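Local coordinates for protein NAD-dependent aldehyde dehydrogenase (Sinorhizobium meliloti, PDB 3U4J) that probably oxidises aldehydes to carboxylic acids, using NAD or NADP as the electron acceptor, at residues A[303-308]-A[453-458]; A[418-423]-A[443-448]; A[432-437]-A[447-452]. All blocks are in the same frame, centred on the assembly; numbering follows the deposited sequence.

Contact 1 (A[303-308]-A[453-458]); sequences CCISGS and RCWINS
Ile-305 reaches across to the strand 453-456 and wedges its two branches against Arg-453 and Trp-455. It sits third in a type I beta turn running from Cys-303 to Ser-306, closed by Ser-306 N on Cys-303 O at 3.1 Å, and its CB heads for the strand. From CB the chain forks. One branch, the methyl CG2, lies over a face of the Arg-453 guanidinium, 3.5 Å above the plane and shifted toward its rim, with 3.7 Å from Ile-305 CG2 to Arg-453 NH1. The other starts at CG1, which stands between backbone N and carbonyl carbon (chi1 59°), and this rotation carries CD1 out to the strand as well: Ile-305 CD1 comes within 3.8 Å of Arg-453 NH2 and 4.0 Å of Trp-455 CH2, meeting the indole obliquely. A branched aliphatic residue suits the place because it can serve two flat groups at once. Arg-453 and Trp-455, two apart on the strand, both face the turn; a bend at chi3 (72°) in the arginine brings its flat head beneath the methyl. Replacing Arg-453 by alanine removes the flat group under Ile-305 CG2, and the isoleucine would probably be freer to turn, with CD1 still set against Trp-455. Trp-455 is held by NE1 to Asp-461 O, while its ring meets His-495 of the second subunit. The turn leads into strand 307-313, and the arrangement is typical of the aldehyde dehydrogenase catalytic domain, where the loop that in this family carries the catalytic cysteine packs beside a strand that carries the sheet on, in parallel, into the second subunit.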
loop_
_atom_site.group_PDB
_atom_site.type_symbol
_atom_site.label_atom_id
_atom_site.label_comp_id
_atom_site.label_asym_id
_atom_site.label_seq_id
_atom_site.Cartn_x
_atom_site.Cartn_y
_atom_site.Cartn_z
ATOM N N CYS A 303 27.377 1.717 19.986
ATOM C CA CYS A 303 26.442 1.650 18.846
ATOM C C CYS A 303 25.583 0.412 19.004
ATOM O O CYS A 303 26.099 -0.717 19.122
ATOM C CB CYS A 303 27.222 1.598 17.519
ATOM S SG CYS A 303 26.131 1.441 16.091
ATOM N N CYS A 304 24.265 0.620 19.026
ATOM C CA CYS A 304 23.313 -0.472 19.208
ATOM C C CYS A 304 23.332 -1.505 18.060
ATOM O O CYS A 304 23.037 -2.679 18.285
ATOM C CB CYS A 304 21.903 0.110 19.391
ATOM S SG CYS A 304 21.857 1.109 20.955
ATOM N N ILE A 305 23.666 -1.049 16.853
ATOM C CA ILE A 305 23.778 -1.925 15.671
ATOM C C ILE A 305 25.232 -2.363 15.387
ATOM O O ILE A 305 25.559 -2.773 14.283
ATOM C CB ILE A 305 23.130 -1.279 14.401
ATOM C CG1 ILE A 305 23.773 0.080 14.039
ATOM C CG2 ILE A 305 21.618 -1.139 14.619
ATOM C CD1 ILE A 305 23.422 0.603 12.639
ATOM N N SER A 306 26.096 -2.246 16.395
ATOM C CA SER A 306 27.483 -2.680 16.293
ATOM C C SER A 306 27.529 -4.177 15.988
ATOM O O SER A 306 26.710 -4.951 16.511
ATOM C CB SER A 306 28.172 -2.435 17.635
ATOM O OG SER A 306 29.529 -2.804 17.569
ATOM N N GLY A 307 28.470 -4.573 15.133
ATOM C CA GLY A 307 28.805 -5.979 14.975
ATOM C C GLY A 307 29.769 -6.380 16.092
ATOM O O GLY A 307 30.990 -6.449 15.892
ATOM N N SER A 308 29.215 -6.655 17.260
ATOM C CA SER A 308 30.007 -6.925 18.451
ATOM C C SER A 308 30.411 -8.413 18.558
ATOM O O SER A 308 31.323 -8.760 19.312
ATOM C CB SER A 308 29.232 -6.460 19.698
ATOM O OG SER A 308 27.979 -7.123 19.800
ATOM N N ARG A 453 17.051 -5.260 11.792
ATOM C CA ARG A 453 17.889 -4.448 10.912
ATOM C C ARG A 453 18.972 -5.385 10.397
ATOM O O ARG A 453 19.888 -5.758 11.151
ATOM C CB ARG A 453 18.511 -3.257 11.672
ATOM C CG ARG A 453 17.477 -2.305 12.288
ATOM C CD ARG A 453 18.121 -1.200 13.123
ATOM N NE ARG A 453 18.823 -0.188 12.296
ATOM C CZ ARG A 453 19.231 0.997 12.767
ATOM N NH1 ARG A 453 18.945 1.338 14.020
ATOM N NH2 ARG A 453 19.870 1.870 11.986
ATOM N N CYS A 454 18.838 -5.810 9.138
ATOM C CA CYS A 454 19.721 -6.832 8.601
ATOM C C CYS A 454 20.485 -6.298 7.427
ATOM O O CYS A 454 20.012 -5.375 6.749
ATOM C CB CYS A 454 18.881 -8.046 8.184
ATOM S SG CYS A 454 18.335 -9.007 9.595
ATOM N N TRP A 455 21.672 -6.869 7.196
ATOM C CA TRP A 455 22.511 -6.470 6.087
ATOM C C TRP A 455 23.094 -7.737 5.447
ATOM O O TRP A 455 23.400 -8.708 6.157
ATOM C CB TRP A 455 23.701 -5.634 6.546
ATOM C CG TRP A 455 23.449 -4.230 6.804
ATOM C CD1 TRP A 455 23.720 -3.193 5.968
ATOM C CD2 TRP A 455 22.895 -3.667 7.994
ATOM N NE1 TRP A 455 23.375 -1.997 6.570
ATOM C CE2 TRP A 455 22.865 -2.264 7.817
ATOM C CE3 TRP A 455 22.416 -4.210 9.198
ATOM C CZ2 TRP A 455 22.356 -1.388 8.795
ATOM C CZ3 TRP A 455 21.932 -3.334 10.178
ATOM C CH2 TRP A 455 21.906 -1.941 9.963
ATOM N N ILE A 456 23.229 -7.719 4.126
ATOM C CA ILE A 456 24.010 -8.749 3.436
ATOM C C ILE A 456 25.225 -8.075 2.809
ATOM O O ILE A 456 25.070 -7.070 2.106
ATOM C CB ILE A 456 23.164 -9.538 2.355
ATOM C CG1 ILE A 456 22.172 -10.473 3.051
ATOM C CG2 ILE A 456 24.110 -10.389 1.434
ATOM C CD1 ILE A 456 21.176 -11.152 2.133
ATOM N N ASN A 457 26.430 -8.594 3.083
ATOM C CA ASN A 457 27.665 -8.053 2.478
ATOM C C ASN A 457 27.874 -6.560 2.742
ATOM O O ASN A 457 28.351 -5.794 1.878
ATOM C CB ASN A 457 27.709 -8.352 0.969
ATOM C CG ASN A 457 27.746 -9.850 0.669
ATOM O OD1 ASN A 457 27.223 -10.311 -0.364
ATOM N ND2 ASN A 457 28.364 -10.615 1.561
ATOM N N SER A 458 27.466 -6.143 3.930
ATOM C CA SER A 458 27.523 -4.748 4.303
ATOM C C SER A 458 27.235 -4.666 5.802
ATOM O O SER A 458 26.900 -5.666 6.443
ATOM C CB SER A 458 26.495 -3.930 3.482
ATOM O OG SER A 458 25.246 -4.591 3.445
#

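Contact 2 (A[418-423]-A[443-448]); sequences EAVALA and LQTIRR
Val-420 projects from helix 416-424 into the side of helix 439-448, where Thr-445 and Arg-448, one turn apart, receive its two methyls. The close-packed part is inward. Val-420 CG2 approaches Thr-445 CG2 to 3.8 Å, the two side chains sliding past each other in opposite directions. Threonine fits here because its halves do different work: CG2 lies anti to the backbone N (OG1 at chi1 -56°) and offers a methyl to the valine, while OG1 is satisfied by the carbonyl oxygen of Thr-441 in its own helix. The backbones come near enough for such short side chains to suffice, with Val-420 CA and Thr-445 CA 6.5 Å apart. These are neighbouring helices on one face of the mixed sheet of the alpha/beta catalytic domain; below them, Ala-419 packs on Phe-413 of strand 407-413 and Thr-445 on Val-434 of strand 431-435. On the solvent side the packing is just as close but stops at the base of an exposed arginine. Val-420 CG1 touches Arg-448 there, 3.9 Å from its CB, and lies 3.8 Å from Arg-448 O, which accepts a hydrogen bond from Asn-424 ND2. Beyond CB the arginine takes no part in gripping the valine: its chain runs extended from CG to NE, away from the other helix. Gln-444 CB lies over the centre of one face of the Arg-448 guanidinium, 4.3 Å from its plane, and Arg-448 NH2 forms a salt bridge with Asp-151 of the fourth subunit.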
loop_
_atom_site.group_PDB
_atom_site.type_symbol
_atom_site.label_atom_id
_atom_site.label_comp_id
_atom_site.label_asym_id
_atom_site.label_seq_id
_atom_site.Cartn_x
_atom_site.Cartn_y
_atom_site.Cartn_z
ATOM N N GLU A 418 24.385 -24.033 12.167
ATOM C CA GLU A 418 25.046 -23.648 13.418
ATOM C C GLU A 418 25.126 -22.122 13.563
ATOM O O GLU A 418 24.930 -21.583 14.649
ATOM C CB GLU A 418 26.481 -24.186 13.498
ATOM C CG GLU A 418 26.587 -25.632 13.895
ATOM C CD GLU A 418 28.010 -26.186 13.728
ATOM O OE1 GLU A 418 28.108 -27.434 13.565
ATOM O OE2 GLU A 418 29.007 -25.400 13.769
ATOM N N ALA A 419 25.475 -21.456 12.471
ATOM C CA ALA A 419 25.646 -20.008 12.466
ATOM C C ALA A 419 24.338 -19.342 12.839
ATOM O O ALA A 419 24.329 -18.360 13.576
ATOM C CB ALA A 419 26.110 -19.522 11.105
ATOM N N VAL A 420 23.233 -19.874 12.316
ATOM C CA VAL A 420 21.906 -19.342 12.664
ATOM C C VAL A 420 21.607 -19.525 14.153
ATOM O O VAL A 420 21.187 -18.567 14.843
ATOM C CB VAL A 420 20.774 -19.913 11.783
ATOM C CG1 VAL A 420 19.381 -19.499 12.358
ATOM C CG2 VAL A 420 20.929 -19.407 10.358
ATOM N N ALA A 421 21.834 -20.732 14.669
ATOM C CA ALA A 421 21.575 -20.981 16.084
ATOM C C ALA A 421 22.449 -20.076 16.980
ATOM O O ALA A 421 21.975 -19.525 17.977
ATOM C CB ALA A 421 21.770 -22.486 16.432
ATOM N N LEU A 422 23.717 -19.905 16.630
ATOM C CA LEU A 422 24.592 -18.996 17.406
ATOM C C LEU A 422 24.104 -17.545 17.343
ATOM O O LEU A 422 24.019 -16.845 18.383
ATOM C CB LEU A 422 26.046 -19.085 16.927
ATOM C CG LEU A 422 26.779 -20.375 17.324
ATOM C CD1 LEU A 422 28.143 -20.465 16.623
ATOM C CD2 LEU A 422 26.972 -20.485 18.839
ATOM N N ALA A 423 23.775 -17.094 16.134
ATOM C CA ALA A 423 23.290 -15.734 15.929
ATOM C C ALA A 423 22.060 -15.458 16.782
ATOM O O ALA A 423 21.972 -14.398 17.407
ATOM C CB ALA A 423 22.990 -15.460 14.412
ATOM N N LEU A 443 20.614 -15.343 1.564
ATOM C CA LEU A 443 19.187 -15.072 1.793
ATOM C C LEU A 443 18.518 -15.984 2.827
ATOM O O LEU A 443 17.703 -15.497 3.635
ATOM C CB LEU A 443 18.393 -15.037 0.467
ATOM C CG LEU A 443 18.737 -13.793 -0.380
ATOM C CD1 LEU A 443 18.145 -13.909 -1.768
ATOM C CD2 LEU A 443 18.237 -12.496 0.301
ATOM N N GLN A 444 18.826 -17.292 2.816
ATOM C CA GLN A 444 18.238 -18.176 3.834
ATOM C C GLN A 444 18.767 -17.872 5.234
ATOM O O GLN A 444 18.013 -17.931 6.203
ATOM C CB GLN A 444 18.379 -19.663 3.507
ATOM C CG GLN A 444 17.621 -20.102 2.255
ATOM C CD GLN A 444 16.097 -20.257 2.428
ATOM O OE1 GLN A 444 15.515 -21.225 1.910
ATOM N NE2 GLN A 444 15.443 -19.303 3.120
ATOM N N THR A 445 20.036 -17.493 5.342
ATOM C CA THR A 445 20.574 -17.146 6.652
ATOM C C THR A 445 19.898 -15.870 7.164
ATOM O O THR A 445 19.469 -15.833 8.296
ATOM C CB THR A 445 22.122 -17.062 6.658
ATOM O OG1 THR A 445 22.668 -18.312 6.183
ATOM C CG2 THR A 445 22.641 -16.847 8.058
ATOM N N ILE A 446 19.776 -14.849 6.314
ATOM C CA ILE A 446 19.167 -13.592 6.735
ATOM C C ILE A 446 17.662 -13.731 7.081
ATOM O O ILE A 446 17.180 -13.112 8.031
ATOM C CB ILE A 446 19.545 -12.430 5.754
ATOM C CG1 ILE A 446 19.870 -11.144 6.525
ATOM C CG2 ILE A 446 18.473 -12.162 4.723
ATOM C CD1 ILE A 446 21.080 -11.261 7.443
ATOM N N ARG A 447 16.938 -14.584 6.352
ATOM C CA ARG A 447 15.543 -14.896 6.669
ATOM C C ARG A 447 15.368 -15.636 7.990
ATOM O O ARG A 447 14.296 -15.546 8.609
ATOM C CB ARG A 447 14.891 -15.728 5.571
ATOM C CG ARG A 447 14.676 -14.953 4.298
ATOM C CD ARG A 447 14.246 -15.879 3.166
ATOM N NE ARG A 447 12.789 -16.008 3.072
ATOM C CZ ARG A 447 12.160 -17.060 2.540
ATOM N NH1 ARG A 447 12.838 -18.108 2.096
ATOM N NH2 ARG A 447 10.837 -17.081 2.479
ATOM N N ARG A 448 16.394 -16.368 8.411
ATOM C CA ARG A 448 16.301 -17.160 9.645
ATOM C C ARG A 448 16.823 -16.454 10.899
ATOM O O ARG A 448 16.583 -16.922 11.998
ATOM C CB ARG A 448 17.000 -18.514 9.462
ATOM C CG ARG A 448 16.169 -19.450 8.586
ATOM C CD ARG A 448 16.965 -20.559 7.929
ATOM N NE ARG A 448 16.130 -21.206 6.902
ATOM C CZ ARG A 448 16.472 -22.332 6.263
ATOM N NH1 ARG A 448 17.645 -22.930 6.522
ATOM N NH2 ARG A 448 15.654 -22.860 5.371
#

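Contact 3 (A[432-437]-A[447-452]); sequences ASVWST and RRIRAG
Ile-449 is the bump of this contact, a branched side chain whose two arms fit against Ala-432 and Val-434 on the strand 431-435. Alternate strand residues turn the same way, so these two face the segment 447-452 while Ser-433 between them points away. The small alanine forms the hollow: its CB is low enough to let Ile-449 CG2 settle in to 3.7 Å. Further along, Val-434 stands taller and meets the longer arm, with Val-434 CG2 4.0 Å from Ile-449 CD1 where the side chains cross obliquely. Ile-449 reaches both because CG2 lies anti to its backbone N and CG1 anti to its carbonyl carbon (chi1 -68°), which spreads the arms along the strand. Beside Ile-449 CG2, Ala-451 closes in, its CB 4.2 Å from Ala-432 CB; here two small residues let the backbones draw together, to 6.4 Å between the CA atoms of Ala-432 and Ala-451. Arg-450, at the centre of an inverse gamma turn, points outward instead and forms a salt bridge with Asp-75 of the second subunit. Ile-449 also touches Ile-278 of strand 275-279 and Ala-423 of helix 416-424, so the same side chain also meets a second strand and a helix. Just past the helix end, it lies in the connection from helix to strand of a beta-alpha-beta crossover, in which strand 431-435, helix 439-448 and the parallel neighbouring strand 453-456 follow one another.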
loop_
_atom_site.group_PDB
_atom_site.type_symbol
_atom_site.label_atom_id
_atom_site.label_comp_id
_atom_site.label_asym_id
_atom_site.label_seq_id
_atom_site.Cartn_x
_atom_site.Cartn_y
_atom_site.Cartn_z
ATOM N N ALA A 432 22.004 -7.630 12.378
ATOM C CA ALA A 432 22.832 -8.778 11.985
ATOM C C ALA A 432 23.297 -8.551 10.565
ATOM O O ALA A 432 22.587 -7.934 9.776
ATOM C CB ALA A 432 22.016 -10.083 12.066
ATOM N N SER A 433 24.500 -9.028 10.250
ATOM C CA SER A 433 24.993 -9.034 8.889
ATOM C C SER A 433 25.397 -10.442 8.492
ATOM O O SER A 433 25.951 -11.169 9.309
ATOM C CB SER A 433 26.256 -8.193 8.768
ATOM O OG SER A 433 25.971 -6.822 8.885
ATOM N N VAL A 434 25.169 -10.782 7.224
ATOM C CA VAL A 434 25.654 -12.028 6.617
ATOM C C VAL A 434 26.566 -11.664 5.444
ATOM O O VAL A 434 26.191 -10.847 4.574
ATOM C CB VAL A 434 24.496 -12.951 6.157
ATOM C CG1 VAL A 434 25.043 -14.181 5.420
ATOM C CG2 VAL A 434 23.682 -13.390 7.357
ATOM N N TRP A 435 27.783 -12.218 5.461
ATOM C CA TRP A 435 28.728 -12.076 4.348
ATOM C C TRP A 435 28.903 -13.407 3.606
ATOM O O TRP A 435 29.371 -14.383 4.190
ATOM C CB TRP A 435 30.080 -11.561 4.852
ATOM C CG TRP A 435 30.024 -10.175 5.522
ATOM C CD1 TRP A 435 29.604 -9.897 6.778
ATOM C CD2 TRP A 435 30.398 -8.914 4.931
ATOM N NE1 TRP A 435 29.702 -8.531 7.027
ATOM C CE2 TRP A 435 30.194 -7.912 5.910
ATOM C CE3 TRP A 435 30.913 -8.542 3.679
ATOM C CZ2 TRP A 435 30.462 -6.554 5.670
ATOM C CZ3 TRP A 435 31.198 -7.201 3.448
ATOM C CH2 TRP A 435 30.957 -6.219 4.439
ATOM N N SER A 436 28.500 -13.447 2.331
ATOM C CA SER A 436 28.541 -14.668 1.514
ATOM C C SER A 436 28.299 -14.277 0.064
ATOM O O SER A 436 27.607 -13.288 -0.201
ATOM C CB SER A 436 27.497 -15.685 1.978
ATOM O OG SER A 436 27.448 -16.797 1.088
ATOM N N THR A 437 28.872 -15.026 -0.885
ATOM C CA THR A 437 28.622 -14.762 -2.312
ATOM C C THR A 437 27.568 -15.745 -2.834
ATOM O O THR A 437 27.243 -15.750 -4.026
ATOM C CB THR A 437 29.909 -14.981 -3.146
ATOM O OG1 THR A 437 30.544 -16.193 -2.683
ATOM C CG2 THR A 437 30.852 -13.794 -3.008
ATOM N N ARG A 447 16.938 -14.584 6.352
ATOM C CA ARG A 447 15.543 -14.896 6.669
ATOM C C ARG A 447 15.368 -15.636 7.990
ATOM O O ARG A 447 14.296 -15.546 8.609
ATOM C CB ARG A 447 14.891 -15.728 5.571
ATOM C CG ARG A 447 14.676 -14.953 4.298
ATOM C CD ARG A 447 14.246 -15.879 3.166
ATOM N NE ARG A 447 12.789 -16.008 3.072
ATOM C CZ ARG A 447 12.160 -17.060 2.540
ATOM N NH1 ARG A 447 12.838 -18.108 2.096
ATOM N NH2 ARG A 447 10.837 -17.081 2.479
ATOM N N ARG A 448 16.394 -16.368 8.411
ATOM C CA ARG A 448 16.301 -17.160 9.645
ATOM C C ARG A 448 16.823 -16.454 10.899
ATOM O O ARG A 448 16.583 -16.922 11.998
ATOM C CB ARG A 448 17.000 -18.514 9.462
ATOM C CG ARG A 448 16.169 -19.450 8.586
ATOM C CD ARG A 448 16.965 -20.559 7.929
ATOM N NE ARG A 448 16.130 -21.206 6.902
ATOM C CZ ARG A 448 16.472 -22.332 6.263
ATOM N NH1 ARG A 448 17.645 -22.930 6.522
ATOM N NH2 ARG A 448 15.654 -22.860 5.371
ATOM N N ILE A 449 17.531 -15.342 10.737
ATOM C CA ILE A 449 18.064 -14.616 11.910
ATOM C C ILE A 449 16.974 -13.678 12.449
ATOM O O ILE A 449 16.357 -12.936 11.678
ATOM C CB ILE A 449 19.367 -13.867 11.581
ATOM C CG1 ILE A 449 20.474 -14.901 11.309
ATOM C CG2 ILE A 449 19.772 -12.926 12.726
ATOM C CD1 ILE A 449 21.759 -14.310 10.706
ATOM N N ARG A 450 16.717 -13.752 13.759
ATOM C CA ARG A 450 15.646 -12.963 14.383
ATOM C C ARG A 450 16.115 -11.570 14.791
ATOM O O ARG A 450 16.356 -11.296 15.965
ATOM C CB ARG A 450 15.034 -13.742 15.552
ATOM C CG ARG A 450 14.339 -15.001 15.061
ATOM C CD ARG A 450 14.080 -15.951 16.199
ATOM N NE ARG A 450 13.344 -17.143 15.756
ATOM C CZ ARG A 450 12.796 -18.024 16.595
ATOM N NH1 ARG A 450 12.910 -17.832 17.914
ATOM N NH2 ARG A 450 12.128 -19.077 16.127
ATOM N N ALA A 451 16.280 -10.704 13.796
ATOM C CA ALA A 451 16.752 -9.341 14.015
ATOM C C ALA A 451 16.069 -8.429 12.997
ATOM O O ALA A 451 15.799 -8.857 11.878
ATOM C CB ALA A 451 18.256 -9.256 13.857
ATOM N N GLY A 452 15.763 -7.199 13.403
ATOM C CA GLY A 452 14.980 -6.260 12.565
ATOM C C GLY A 452 15.757 -5.471 11.543
ATOM O O GLY A 452 15.192 -5.046 10.532
#

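How the contacts relate
From the N terminus, 303-308 comes first and waits until 453-458 for its partner, so contact 1 closes a loop of 144 residues that holds all of contacts 2 and 3. Within it, 418-423 opens contact 2 and 432-437 opens contact 3 before 443-448 closes the former; 447-452 then closes the latter. These two therefore interleave, and they share Arg-447 and Arg-448. Contact 2 joins two helices, contact 3 lays the link that follows the second helix against strand 431-435, and contact 1 ties the following strand to the turn before 307-313. Ile-446 bridges the layers, packing on both Val-434 and Cys-454.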